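Local coordinates for protein BtGH115A (Bacteroides thetaiotaomicron, PDB 5BY3) that probably acts as a 4-O-methyl-alpha-glucuronidase of glycoside hydrolase family 115, releasing 4-O-methyl-glucuronic acid from decorated arabinogalactans, at residues I199-L204 with K233-F238. Numbering follows the deposited sequence.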
loop_
_atom_site.group_PDB
_atom_site.type_symbol
_atom_site.label_atom_id
_atom_site.label_comp_id
_atom_site.label_asym_id
_atom_site.label_seq_id
_atom_site.Cartn_x
_atom_site.Cartn_y
_atom_site.Cartn_z
ATOM N N ILE A 199 13.779 -5.658 8.621
ATOM C CA ILE A 199 12.455 -5.084 8.416
ATOM C C ILE A 199 12.201 -3.897 9.341
ATOM O O ILE A 199 11.726 -2.830 8.886
ATOM C CB ILE A 199 11.345 -6.139 8.556
ATOM C CG1 ILE A 199 11.620 -7.292 7.565
ATOM C CG2 ILE A 199 9.987 -5.494 8.301
ATOM C CD1 ILE A 199 10.684 -8.489 7.690
ATOM N N PHE A 200 12.574 -4.048 10.612
ATOM C CA PHE A 200 12.377 -2.967 11.562
ATOM C C PHE A 200 13.227 -1.728 11.290
ATOM O O PHE A 200 12.727 -0.589 11.484
ATOM C CB PHE A 200 12.499 -3.427 13.008
ATOM C CG PHE A 200 11.673 -4.647 13.367
ATOM C CD1 PHE A 200 10.453 -4.917 12.763
ATOM C CD2 PHE A 200 12.125 -5.522 14.358
ATOM C CE1 PHE A 200 9.723 -6.038 13.125
ATOM C CE2 PHE A 200 11.398 -6.663 14.714
ATOM C CZ PHE A 200 10.192 -6.910 14.104
ATOM N N GLU A 201 14.462 -1.910 10.796
ATOM C CA GLU A 201 15.231 -0.755 10.258
ATOM C C GLU A 201 14.444 -0.010 9.182
ATOM O O GLU A 201 14.430 1.221 9.120
ATOM C CB GLU A 201 16.501 -1.198 9.537
ATOM C CG GLU A 201 17.673 -1.591 10.386
ATOM C CD GLU A 201 18.847 -2.091 9.554
ATOM O OE1 GLU A 201 18.904 -1.905 8.310
ATOM O OE2 GLU A 201 19.729 -2.687 10.168
ATOM N N LEU A 202 13.836 -0.779 8.289
ATOM C CA LEU A 202 13.124 -0.190 7.183
ATOM C C LEU A 202 11.960 0.609 7.738
ATOM O O LEU A 202 11.735 1.731 7.274
ATOM C CB LEU A 202 12.676 -1.252 6.185
ATOM C CG LEU A 202 11.808 -0.871 4.991
ATOM C CD1 LEU A 202 12.426 0.209 4.128
ATOM C CD2 LEU A 202 11.551 -2.129 4.175
ATOM N N LEU A 203 11.268 0.062 8.749
ATOM C CA LEU A 203 10.085 0.736 9.310
ATOM C C LEU A 203 10.477 1.981 10.052
ATOM O O LEU A 203 9.852 3.015 9.892
ATOM C CB LEU A 203 9.275 -0.184 10.209
ATOM C CG LEU A 203 8.648 -1.411 9.545
ATOM C CD1 LEU A 203 7.992 -2.277 10.606
ATOM C CD2 LEU A 203 7.664 -1.057 8.436
ATOM N N LEU A 204 11.558 1.900 10.818
ATOM C CA LEU A 204 12.127 3.080 11.477
ATOM C C LEU A 204 12.436 4.188 10.481
ATOM O O LEU A 204 11.989 5.343 10.642
ATOM C CB LEU A 204 13.382 2.692 12.272
ATOM C CG LEU A 204 13.251 1.848 13.565
ATOM C CD1 LEU A 204 14.497 1.907 14.442
ATOM C CD2 LEU A 204 12.034 2.216 14.401
ATOM N N LYS A 233 11.125 -5.640 20.548
ATOM C CA LYS A 233 11.318 -4.788 21.715
ATOM C C LYS A 233 12.519 -3.850 21.512
ATOM O O LYS A 233 12.464 -2.676 21.877
ATOM C CB LYS A 233 11.470 -5.641 22.988
ATOM C CG LYS A 233 11.230 -4.924 24.317
ATOM C CD LYS A 233 11.930 -5.675 25.445
ATOM C CE LYS A 233 11.322 -5.358 26.800
ATOM N NZ LYS A 233 10.172 -6.256 27.133
ATOM N N LYS A 234 13.589 -4.373 20.912
ATOM C CA LYS A 234 14.815 -3.604 20.641
ATOM C C LYS A 234 14.531 -2.425 19.702
ATOM O O LYS A 234 15.023 -1.305 19.944
ATOM C CB LYS A 234 15.905 -4.526 20.065
ATOM C CG LYS A 234 17.323 -3.987 20.191
ATOM C CD LYS A 234 18.207 -4.356 18.996
ATOM C CE LYS A 234 19.631 -3.819 19.153
ATOM N NZ LYS A 234 19.723 -2.334 19.297
ATOM N N TYR A 235 13.689 -2.680 18.684
ATOM C CA TYR A 235 13.322 -1.719 17.631
ATOM C C TYR A 235 12.047 -0.919 17.902
ATOM O O TYR A 235 11.733 0.003 17.151
ATOM C CB TYR A 235 13.248 -2.413 16.252
ATOM C CG TYR A 235 14.601 -2.710 15.656
ATOM C CD1 TYR A 235 15.425 -3.737 16.178
ATOM C CD2 TYR A 235 15.076 -1.974 14.583
ATOM C CE1 TYR A 235 16.673 -3.973 15.663
ATOM C CE2 TYR A 235 16.315 -2.235 14.044
ATOM C CZ TYR A 235 17.118 -3.223 14.582
ATOM O OH TYR A 235 18.384 -3.454 14.040
ATOM N N GLY A 236 11.305 -1.264 18.957
ATOM C CA GLY A 236 10.176 -0.429 19.453
ATOM C C GLY A 236 8.976 -0.441 18.529
ATOM O O GLY A 236 8.349 0.600 18.310
ATOM N N ILE A 237 8.671 -1.621 17.987
ATOM C CA ILE A 237 7.643 -1.814 16.982
ATOM C C ILE A 237 6.440 -2.443 17.662
ATOM O O ILE A 237 6.557 -3.443 18.361
ATOM C CB ILE A 237 8.135 -2.812 15.878
ATOM C CG1 ILE A 237 9.367 -2.277 15.088
ATOM C CG2 ILE A 237 6.993 -3.303 14.982
ATOM C CD1 ILE A 237 9.188 -0.976 14.309
ATOM N N PHE A 238 5.263 -1.883 17.431
ATOM C CA PHE A 238 4.060 -2.487 17.929
ATOM C C PHE A 238 3.822 -3.712 17.098
ATOM O O PHE A 238 3.721 -3.631 15.877
ATOM C CB PHE A 238 2.919 -1.481 17.892
ATOM C CG PHE A 238 3.081 -0.383 18.895
ATOM C CD1 PHE A 238 3.982 0.659 18.677
ATOM C CD2 PHE A 238 2.357 -0.408 20.100
ATOM C CE1 PHE A 238 4.164 1.685 19.630
ATOM C CE2 PHE A 238 2.531 0.608 21.060
ATOM C CZ PHE A 238 3.441 1.661 20.828
#
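Phe-200 and Tyr-235 bring the two backbones nearest, CA to CA 6.3 Å, where a turn of the helix through 199-204 faces the last turn of helix 228-235. No hydrogen bond joins the segments; the contact illustrates how a helix and the exit of its successor can be united by apolar packing alone. Gly-236, with phi 71°, is the first residue to leave helical geometry and swings the chain round, so that Tyr-235 and Ile-237 both face the first helix.

Both approach the Phe-200 ring from one side. Ile-237 CG1 sits over that face, 4.1 Å from the ring centroid, in a CH-pi contact; Tyr-235 lies beside it, its CD2 3.4 Å from Phe-200 CB. The two aromatic rings are inclined at 53°. Chi1 of -76° lays the Tyr-235 ring across the helix, over Phe-200 CB and toward Glu-201, CE2 4.0 Å from Glu-201 CG. The Leu-204 and Tyr-235 side chains cross at about a right angle, Leu-204 CD1 3.9 Å from Tyr-235 CD2 and Leu-204 CD2 3.5 Å from Tyr-235 O. Ile-237 CD1 meets Leu-203 CD1 at 4.1 Å. With an alanine at Tyr-235 the ring is lost, which would probably open a gap between Glu-201 CG and Leu-204 CD1 and thin the packing on Phe-200 CB.

The carboxylate of Glu-201 is committed elsewhere, to Arg-49 and Arg-198. Helix 38-55 adjoins Glu-201, Leu-204 and Tyr-235, and Tyr-211 of strand 210-212 touches Phe-200 and Ile-237. Beyond Ile-237 the chain enters strand 238-239, parallel to 210-212, so the contact joins the helices of two successive beta-alpha-beta crossovers of the TIM-barrel-type domain.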